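Local coordinates for protein 4-hydroxy-tetrahydrodipicolinate synthase (Methylacidiphilum fumariolicum SolV, PDB 6T3T) that probably catalyses the condensation of pyruvate with aspartate semialdehyde to 4-hydroxy-tetrahydrodipicolinate in lysine biosynthesis, working as a homotetramer, at residues A[10-24]-A[51-63]. Residues are numbered along the deposited sequence; the frame is centred on the assembly and turned at random.
Sequences IISPFHNGQIDRKAL and LSYEEHIELVRLT
I19 packs against L59 where the first two helices of the TIM barrel, 21-32 and 53-67, come together, with the hairpin 14-19 and its type I' turn leading into the first. From CB, which points at helix 53-67, the I19 side chain forks. CG2, anti to the backbone N, approaches L62 CD1 at 4.0 Å, while CG1 (chi1 -64°) lies beside L59 CG. The extended chain carries CD1 onward to rest 3.6 Å from L59 CG, near E55 O and E58 CB.

L24 continues this apolar layer, its CD2 lying 3.8 Å from L62 CB and also meeting L59 CD2. On the other flank L51 CD2 comes to the edge of the F14 ring, 3.6 Å from CZ, and R268 makes a cation-pi contact with that ring.

Polar contacts run along the margin of this apolar layer. E55, whose carboxylate also pairs with R268, closes a capping box with S52 and accepts from two waters at OE2; one of these waters accepts in turn from I19 N, the other donates weakly to G17 O. On the more solvent-exposed side, where R21 lies, E58 joins R21 and R61 in a salt-bridge network. R61 NH2 donates to E58 OE1 at 2.7 Å, the oxygen lying nearly in the R61 guanidinium plane, whereas E58 OE2 sits over a face of the R21 guanidinium, a long ion pair of 3.7 Å to NH2 that no N-H points along.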
ATOM      1  N   ILE A  10       8.850  -0.259  28.494  1.00 16.96           N
ATOM      2  CA  ILE A  10       9.494  -1.418  29.094  1.00 17.80           C
ATOM      3  C   ILE A  10       8.743  -2.688  28.738  1.00 15.01           C
ATOM      4  O   ILE A  10       7.507  -2.696  28.620  1.00 18.94           O
ATOM      5  CB  ILE A  10       9.587  -1.262  30.624  1.00 21.08           C
ATOM      6  CG1 ILE A  10       8.195  -0.973  31.218  1.00 17.25           C
ATOM      7  CG2 ILE A  10      10.559  -0.194  30.974  1.00 19.39           C
ATOM      8  CD1 ILE A  10       8.119  -1.382  32.653  1.00 24.26           C
ATOM      9  N   ILE A  11       9.505  -3.780  28.595  1.00 16.13           N
ATOM     10  CA  ILE A  11       8.906  -5.124  28.582  1.00 16.16           C
ATOM     11  C   ILE A  11       8.176  -5.376  29.913  1.00 15.79           C
ATOM     12  O   ILE A  11       8.462  -4.751  30.934  1.00 18.47           O
ATOM     13  CB  ILE A  11       9.988  -6.191  28.352  1.00 18.87           C
ATOM     14  CG1 ILE A  11      11.068  -6.091  29.432  1.00 21.07           C
ATOM     15  CG2 ILE A  11      10.674  -6.029  26.988  1.00 15.76           C
ATOM     16  CD1 ILE A  11      11.813  -7.404  29.685  1.00 15.85           C
ATOM     17  N   SER A  12       7.254  -6.337  29.904  1.00 17.75           N
ATOM     18  CA  SER A  12       6.684  -6.854  31.140  1.00 19.30           C
ATOM     19  C   SER A  12       7.445  -8.141  31.414  1.00 22.97           C
ATOM     20  O   SER A  12       7.226  -9.140  30.713  1.00 24.50           O
ATOM     21  CB  SER A  12       5.179  -7.132  31.025  1.00 15.93           C
ATOM     22  OG  SER A  12       4.441  -5.945  30.890  1.00 16.18           O
ATOM     23  N   PRO A  13       8.385  -8.167  32.365  1.00 20.83           N
ATOM     24  CA  PRO A  13       9.161  -9.395  32.574  1.00 19.67           C
ATOM     25  C   PRO A  13       8.284 -10.466  33.204  1.00 21.91           C
ATOM     26  O   PRO A  13       7.503 -10.189  34.115  1.00 20.87           O
ATOM     27  CB  PRO A  13      10.307  -8.955  33.495  1.00 22.43           C
ATOM     28  CG  PRO A  13       9.852  -7.705  34.132  1.00 23.20           C
ATOM     29  CD  PRO A  13       8.925  -7.036  33.140  1.00 23.72           C
ATOM     30  N   PHE A  14       8.337 -11.669  32.629  1.00 19.77           N
ATOM     31  CA  PHE A  14       7.588 -12.808  33.130  1.00 20.63           C
ATOM     32  C   PHE A  14       8.532 -13.887  33.627  1.00 23.58           C
ATOM     33  O   PHE A  14       9.550 -14.179  32.987  1.00 24.37           O
ATOM     34  CB  PHE A  14       6.707 -13.417  32.039  1.00 23.99           C
ATOM     35  CG  PHE A  14       5.671 -12.494  31.506  1.00 26.20           C
ATOM     36  CD1 PHE A  14       4.959 -11.662  32.350  1.00 25.00           C
ATOM     37  CD2 PHE A  14       5.396 -12.465  30.142  1.00 21.77           C
ATOM     38  CE1 PHE A  14       3.976 -10.831  31.837  1.00 21.81           C
ATOM     39  CE2 PHE A  14       4.428 -11.627  29.634  1.00 21.27           C
ATOM     40  CZ  PHE A  14       3.721 -10.805  30.484  1.00 17.92           C
ATOM     41  N   HIS A  15       8.110 -14.565  34.690  1.00 25.18           N
ATOM     42  CA  HIS A  15       8.824 -15.726  35.200  1.00 29.79           C
ATOM     43  C   HIS A  15       7.791 -16.707  35.728  1.00 29.75           C
ATOM     44  O   HIS A  15       7.086 -16.404  36.704  1.00 23.13           O
ATOM     45  CB  HIS A  15       9.801 -15.316  36.298  1.00 31.99           C
ATOM     46  CG  HIS A  15      10.589 -16.452  36.857  1.00 29.16           C
ATOM     47  ND1 HIS A  15      11.479 -17.181  36.100  1.00 30.43           N
ATOM     48  CD2 HIS A  15      10.645 -16.967  38.107  1.00 30.47           C
ATOM     49  CE1 HIS A  15      12.043 -18.107  36.856  1.00 35.30           C
ATOM     50  NE2 HIS A  15      11.549 -18.002  38.077  1.00 36.56           N
ATOM     51  N   ASN A  16       7.723 -17.880  35.096  1.00 27.86           N
ATOM     52  CA  ASN A  16       6.779 -18.926  35.479  1.00 32.73           C
ATOM     53  C   ASN A  16       5.338 -18.428  35.415  1.00 29.43           C
ATOM     54  O   ASN A  16       4.547 -18.591  36.345  1.00 32.18           O
ATOM     55  CB  ASN A  16       7.121 -19.466  36.866  1.00 29.50           C
ATOM     56  CG  ASN A  16       8.539 -19.969  36.943  1.00 31.29           C
ATOM     57  OD1 ASN A  16       9.199 -19.826  37.959  1.00 43.07           O
ATOM     58  ND2 ASN A  16       9.019 -20.543  35.858  1.00 30.59           N
ATOM     59  N   GLY A  17       5.010 -17.791  34.308  1.00 27.83           N
ATOM     60  CA  GLY A  17       3.652 -17.370  34.074  1.00 28.51           C
ATOM     61  C   GLY A  17       3.191 -16.199  34.888  1.00 29.38           C
ATOM     62  O   GLY A  17       2.017 -15.832  34.823  1.00 29.20           O
ATOM     63  N   GLN A  18       4.087 -15.535  35.602  1.00 31.55           N
ATOM     64  CA  GLN A  18       3.659 -14.413  36.436  1.00 34.18           C
ATOM     65  C   GLN A  18       4.653 -13.279  36.246  1.00 31.91           C
ATOM     66  O   GLN A  18       5.737 -13.474  35.677  1.00 26.90           O
ATOM     67  CB  GLN A  18       3.568 -14.864  37.894  1.00 38.16           C
ATOM     68  CG  GLN A  18       2.556 -16.005  38.077  1.00 41.65           C
ATOM     69  CD  GLN A  18       2.750 -16.822  39.359  1.00 60.77           C
ATOM     70  OE1 GLN A  18       3.531 -16.456  40.260  1.00 59.19           O
ATOM     71  NE2 GLN A  18       2.034 -17.951  39.470  1.00 63.77           N
ATOM     72  N   ILE A  19       4.274 -12.090  36.719  1.00 30.56           N
ATOM     73  CA  ILE A  19       5.169 -10.938  36.685  1.00 27.58           C
ATOM     74  C   ILE A  19       6.431 -11.261  37.476  1.00 31.80           C
ATOM     75  O   ILE A  19       6.365 -11.780  38.594  1.00 36.07           O
ATOM     76  CB  ILE A  19       4.469  -9.688  37.237  1.00 32.70           C
ATOM     77  CG1 ILE A  19       3.293  -9.287  36.350  1.00 30.93           C
ATOM     78  CG2 ILE A  19       5.444  -8.516  37.364  1.00 31.14           C
ATOM     79  CD1 ILE A  19       2.390  -8.240  36.989  1.00 28.66           C
ATOM     80  N   ASP A  20       7.589 -11.019  36.864  1.00 24.78           N
ATOM     81  CA  ASP A  20       8.892 -11.211  37.494  1.00 27.26           C
ATOM     82  C   ASP A  20       9.290  -9.903  38.188  1.00 26.08           C
ATOM     83  O   ASP A  20       9.776  -8.963  37.545  1.00 24.78           O
ATOM     84  CB  ASP A  20       9.922 -11.643  36.453  1.00 22.85           C
ATOM     85  CG  ASP A  20      11.271 -11.995  37.071  1.00 26.74           C
ATOM     86  OD1 ASP A  20      11.531 -11.618  38.242  1.00 23.72           O
ATOM     87  OD2 ASP A  20      12.079 -12.646  36.371  1.00 29.64           O
ATOM     88  N   ARG A  21       9.082  -9.842  39.510  1.00 24.99           N
ATOM     89  CA  ARG A  21       9.259  -8.576  40.225  1.00 29.50           C
ATOM     90  C   ARG A  21      10.726  -8.194  40.355  1.00 21.02           C
ATOM     91  O   ARG A  21      11.078  -7.020  40.234  1.00 19.58           O
ATOM     92  CB  ARG A  21       8.637  -8.650  41.619  1.00 31.94           C
ATOM     93  CG  ARG A  21       7.147  -8.861  41.617  1.00 36.20           C
ATOM     94  CD  ARG A  21       6.533  -8.642  42.997  1.00 39.89           C
ATOM     95  NE  ARG A  21       5.106  -8.931  42.930  1.00 48.79           N
ATOM     96  CZ  ARG A  21       4.212  -8.560  43.838  1.00 49.64           C
ATOM     97  NH1 ARG A  21       4.588  -7.869  44.912  1.00 54.36           N
ATOM     98  NH2 ARG A  21       2.933  -8.883  43.664  1.00 47.20           N
ATOM     99  N   LYS A  22      11.586  -9.174  40.597  1.00 23.70           N
ATOM    100  CA  LYS A  22      13.011  -8.901  40.682  1.00 26.54           C
ATOM    101  C   LYS A  22      13.557  -8.394  39.349  1.00 23.61           C
ATOM    102  O   LYS A  22      14.333  -7.432  39.310  1.00 20.62           O
ATOM    103  CB  LYS A  22      13.748 -10.149  41.148  1.00 24.09           C
ATOM    104  CG  LYS A  22      15.242  -9.923  41.373  1.00 31.35           C
ATOM    105  CD  LYS A  22      15.499  -8.917  42.503  1.00 37.16           C
ATOM    106  CE  LYS A  22      16.651  -7.949  42.179  1.00 40.51           C
ATOM    107  NZ  LYS A  22      16.164  -6.791  41.350  1.00 37.56           N
ATOM    108  N   ALA A  23      13.160  -9.027  38.241  1.00 26.06           N
ATOM    109  CA  ALA A  23      13.621  -8.578  36.928  1.00 20.08           C
ATOM    110  C   ALA A  23      13.123  -7.174  36.634  1.00 20.99           C
ATOM    111  O   ALA A  23      13.850  -6.349  36.069  1.00 20.35           O
ATOM    112  CB  ALA A  23      13.159  -9.543  35.850  1.00 17.90           C
ATOM    113  N   LEU A  24      11.882  -6.889  37.013  1.00 17.96           N
ATOM    114  CA  LEU A  24      11.330  -5.559  36.807  1.00 20.47           C
ATOM    115  C   LEU A  24      12.117  -4.518  37.592  1.00 22.31           C
ATOM    116  O   LEU A  24      12.443  -3.447  37.067  1.00 23.38           O
ATOM    117  CB  LEU A  24       9.851  -5.543  37.204  1.00 15.94           C
ATOM    118  CG  LEU A  24       9.085  -4.236  37.021  1.00 17.29           C
ATOM    119  CD1 LEU A  24       9.122  -3.765  35.573  1.00 16.84           C
ATOM    120  CD2 LEU A  24       7.664  -4.407  37.502  1.00 19.84           C
ATOM    121  N   LEU A  51      -1.889  -9.478  29.187  1.00 25.12           N
ATOM    122  CA  LEU A  51      -1.982  -9.313  30.636  1.00 24.67           C
ATOM    123  C   LEU A  51      -3.450  -9.357  31.050  1.00 24.48           C
ATOM    124  O   LEU A  51      -4.305  -8.810  30.351  1.00 19.66           O
ATOM    125  CB  LEU A  51      -1.379  -7.983  31.091  1.00 24.93           C
ATOM    126  CG  LEU A  51      -0.020  -7.520  30.581  1.00 21.89           C
ATOM    127  CD1 LEU A  51       0.194  -6.095  31.028  1.00 26.41           C
ATOM    128  CD2 LEU A  51       1.093  -8.417  31.077  1.00 26.51           C
ATOM    129  N   SER A  52      -3.735  -9.986  32.191  1.00 22.12           N
ATOM    130  CA  SER A  52      -5.061  -9.836  32.776  1.00 27.90           C
ATOM    131  C   SER A  52      -5.251  -8.392  33.257  1.00 33.89           C
ATOM    132  O   SER A  52      -4.294  -7.614  33.369  1.00 29.81           O
ATOM    133  CB  SER A  52      -5.250 -10.782  33.950  1.00 29.88           C
ATOM    134  OG  SER A  52      -4.472 -10.328  35.046  1.00 27.25           O
ATOM    135  N   TYR A  53      -6.493  -8.032  33.579  1.00 29.79           N
ATOM    136  CA  TYR A  53      -6.734  -6.671  34.064  1.00 35.27           C
ATOM    137  C   TYR A  53      -5.894  -6.371  35.306  1.00 30.56           C
ATOM    138  O   TYR A  53      -5.254  -5.318  35.429  1.00 32.37           O
ATOM    139  CB  TYR A  53      -8.235  -6.493  34.358  1.00 43.19           C
ATOM    140  CG  TYR A  53      -8.567  -5.167  35.008  1.00 36.54           C
ATOM    141  CD1 TYR A  53      -8.828  -4.052  34.240  1.00 37.87           C
ATOM    142  CD2 TYR A  53      -8.577  -5.029  36.394  1.00 40.04           C
ATOM    143  CE1 TYR A  53      -9.093  -2.833  34.827  1.00 37.22           C
ATOM    144  CE2 TYR A  53      -8.840  -3.820  36.991  1.00 42.73           C
ATOM    145  CZ  TYR A  53      -9.100  -2.723  36.199  1.00 40.52           C
ATOM    146  OH  TYR A  53      -9.374  -1.506  36.775  1.00 47.32           O
ATOM    147  N   GLU A  54      -5.923  -7.283  36.257  1.00 30.52           N
ATOM    148  CA  GLU A  54      -5.184  -7.160  37.515  1.00 35.55           C
ATOM    149  C   GLU A  54      -3.675  -7.270  37.323  1.00 31.08           C
ATOM    150  O   GLU A  54      -2.920  -6.600  38.031  1.00 29.35           O
ATOM    151  CB  GLU A  54      -5.913  -8.093  38.453  1.00 33.90           C
ATOM    152  CG  GLU A  54      -7.213  -7.361  38.008  1.00 47.47           C
ATOM    153  CD  GLU A  54      -8.565  -7.998  37.960  1.00 60.86           C
ATOM    154  OE1 GLU A  54      -8.564  -8.996  37.160  1.00 64.82           O
ATOM    155  OE2 GLU A  54      -9.583  -7.418  38.473  1.00 65.78           O
ATOM    156  N   GLU A  55      -3.213  -8.058  36.355  1.00 31.95           N
ATOM    157  CA  GLU A  55      -1.808  -7.952  36.003  1.00 26.42           C
ATOM    158  C   GLU A  55      -1.501  -6.567  35.427  1.00 25.56           C
ATOM    159  O   GLU A  55      -0.475  -5.975  35.761  1.00 27.64           O
ATOM    160  CB  GLU A  55      -1.421  -9.042  35.011  1.00 28.53           C
ATOM    161  CG  GLU A  55      -1.069 -10.334  35.686  1.00 28.59           C
ATOM    162  CD  GLU A  55      -0.916 -11.458  34.708  1.00 29.49           C
ATOM    163  OE1 GLU A  55      -1.647 -11.478  33.705  1.00 29.65           O
ATOM    164  OE2 GLU A  55      -0.047 -12.316  34.930  1.00 32.00           O
ATOM    165  N   HIS A  56      -2.388  -6.029  34.576  1.00 26.75           N
ATOM    166  CA  HIS A  56      -2.223  -4.678  34.027  1.00 25.38           C
ATOM    167  C   HIS A  56      -2.096  -3.641  35.141  1.00 28.22           C
ATOM    168  O   HIS A  56      -1.219  -2.771  35.114  1.00 29.27           O
ATOM    169  CB  HIS A  56      -3.412  -4.328  33.129  1.00 25.53           C
ATOM    170  CG  HIS A  56      -3.179  -3.160  32.217  1.00 29.01           C
ATOM    171  ND1 HIS A  56      -3.278  -3.259  30.842  1.00 30.29           N
ATOM    172  CD2 HIS A  56      -2.865  -1.866  32.476  1.00 30.62           C
ATOM    173  CE1 HIS A  56      -3.040  -2.075  30.299  1.00 29.74           C
ATOM    174  NE2 HIS A  56      -2.785  -1.216  31.269  1.00 25.59           N
ATOM    175  N   ILE A  57      -2.983  -3.722  36.128  1.00 32.03           N
ATOM    176  CA  ILE A  57      -2.952  -2.785  37.241  1.00 30.00           C
ATOM    177  C   ILE A  57      -1.693  -2.993  38.065  1.00 26.85           C
ATOM    178  O   ILE A  57      -1.040  -2.026  38.464  1.00 28.02           O
ATOM    179  CB  ILE A  57      -4.223  -2.944  38.103  1.00 31.49           C
ATOM    180  CG1 ILE A  57      -5.470  -2.684  37.259  1.00 31.02           C
ATOM    181  CG2 ILE A  57      -4.185  -1.997  39.289  1.00 32.44           C
ATOM    182  CD1 ILE A  57      -5.371  -1.454  36.416  1.00 26.87           C
ATOM    183  N   GLU A  58      -1.307  -4.252  38.293  1.00 26.96           N
ATOM    184  CA  GLU A  58      -0.154  -4.545  39.147  1.00 28.80           C
ATOM    185  C   GLU A  58       1.171  -4.086  38.536  1.00 27.14           C
ATOM    186  O   GLU A  58       2.060  -3.625  39.261  1.00 25.18           O
ATOM    187  CB  GLU A  58      -0.087  -6.038  39.456  1.00 26.01           C
ATOM    188  CG  GLU A  58       0.940  -6.384  40.521  1.00 35.07           C
ATOM    189  CD  GLU A  58       0.621  -5.748  41.883  1.00 39.23           C
ATOM    190  OE1 GLU A  58      -0.561  -5.411  42.146  1.00 45.81           O
ATOM    191  OE2 GLU A  58       1.557  -5.593  42.695  1.00 46.29           O
ATOM    192  N   LEU A  59       1.346  -4.234  37.226  1.00 29.75           N
ATOM    193  CA  LEU A  59       2.590  -3.772  36.611  1.00 25.60           C
ATOM    194  C   LEU A  59       2.723  -2.266  36.742  1.00 26.20           C
ATOM    195  O   LEU A  59       3.809  -1.753  37.058  1.00 22.20           O
ATOM    196  CB  LEU A  59       2.640  -4.178  35.135  1.00 20.35           C
ATOM    197  CG  LEU A  59       3.307  -5.516  34.794  1.00 31.39           C
ATOM    198  CD1 LEU A  59       2.744  -6.069  33.499  1.00 27.87           C
ATOM    199  CD2 LEU A  59       4.845  -5.390  34.697  1.00 27.85           C
ATOM    200  N   VAL A  60       1.607  -1.541  36.590  1.00 18.06           N
ATOM    201  CA  VAL A  60       1.673  -0.094  36.737  1.00 20.82           C
ATOM    202  C   VAL A  60       1.966   0.283  38.183  1.00 23.99           C
ATOM    203  O   VAL A  60       2.781   1.175  38.455  1.00 22.24           O
ATOM    204  CB  VAL A  60       0.377   0.555  36.237  1.00 23.62           C
ATOM    205  CG1 VAL A  60       0.400   2.084  36.516  1.00 19.47           C
ATOM    206  CG2 VAL A  60       0.231   0.258  34.780  1.00 23.87           C
ATOM    207  N   ARG A  61       1.353  -0.423  39.127  1.00 21.73           N
ATOM    208  CA  ARG A  61       1.590  -0.138  40.536  1.00 25.32           C
ATOM    209  C   ARG A  61       3.028  -0.443  40.924  1.00 25.08           C
ATOM    210  O   ARG A  61       3.662   0.341  41.641  1.00 22.35           O
ATOM    211  CB  ARG A  61       0.617  -0.925  41.416  1.00 28.17           C
ATOM    212  CG  ARG A  61       0.547  -0.412  42.848  1.00 30.05           C
ATOM    213  CD  ARG A  61      -0.760  -0.839  43.473  1.00 35.81           C
ATOM    214  NE  ARG A  61      -1.152  -2.124  42.921  1.00 44.52           N
ATOM    215  CZ  ARG A  61      -2.406  -2.470  42.638  1.00 46.74           C
ATOM    216  NH1 ARG A  61      -3.403  -1.604  42.827  1.00 44.24           N
ATOM    217  NH2 ARG A  61      -2.645  -3.677  42.132  1.00 40.97           N
ATOM    218  N   LEU A  62       3.542  -1.602  40.496  1.00 22.55           N
ATOM    219  CA  LEU A  62       4.918  -1.967  40.816  1.00 22.02           C
ATOM    220  C   LEU A  62       5.899  -0.954  40.263  1.00 23.19           C
ATOM    221  O   LEU A  62       6.861  -0.579  40.941  1.00 22.59           O
ATOM    222  CB  LEU A  62       5.249  -3.333  40.236  1.00 21.94           C
ATOM    223  CG  LEU A  62       4.713  -4.510  41.016  1.00 29.02           C
ATOM    224  CD1 LEU A  62       4.723  -5.730  40.099  1.00 30.53           C
ATOM    225  CD2 LEU A  62       5.557  -4.717  42.267  1.00 28.63           C
ATOM    226  N   THR A  63       5.679  -0.524  39.017  1.00 18.93           N
ATOM    227  CA  THR A  63       6.525   0.490  38.408  1.00 22.85           C
ATOM    228  C   THR A  63       6.508   1.771  39.236  1.00 22.73           C
ATOM    229  O   THR A  63       7.561   2.336  39.529  1.00 18.68           O
ATOM    230  CB  THR A  63       6.083   0.754  36.963  1.00 23.85           C
ATOM    231  OG1 THR A  63       6.129  -0.467  36.207  1.00 21.34           O
ATOM    232  CG2 THR A  63       6.986   1.799  36.304  1.00 17.93           C
TER
HETATM  233  O   HOH W   1      -1.183 -15.219  35.574  1.00 45.79           O
HETATM  234  O   HOH W   2       1.426 -12.067  37.520  1.00 30.97           O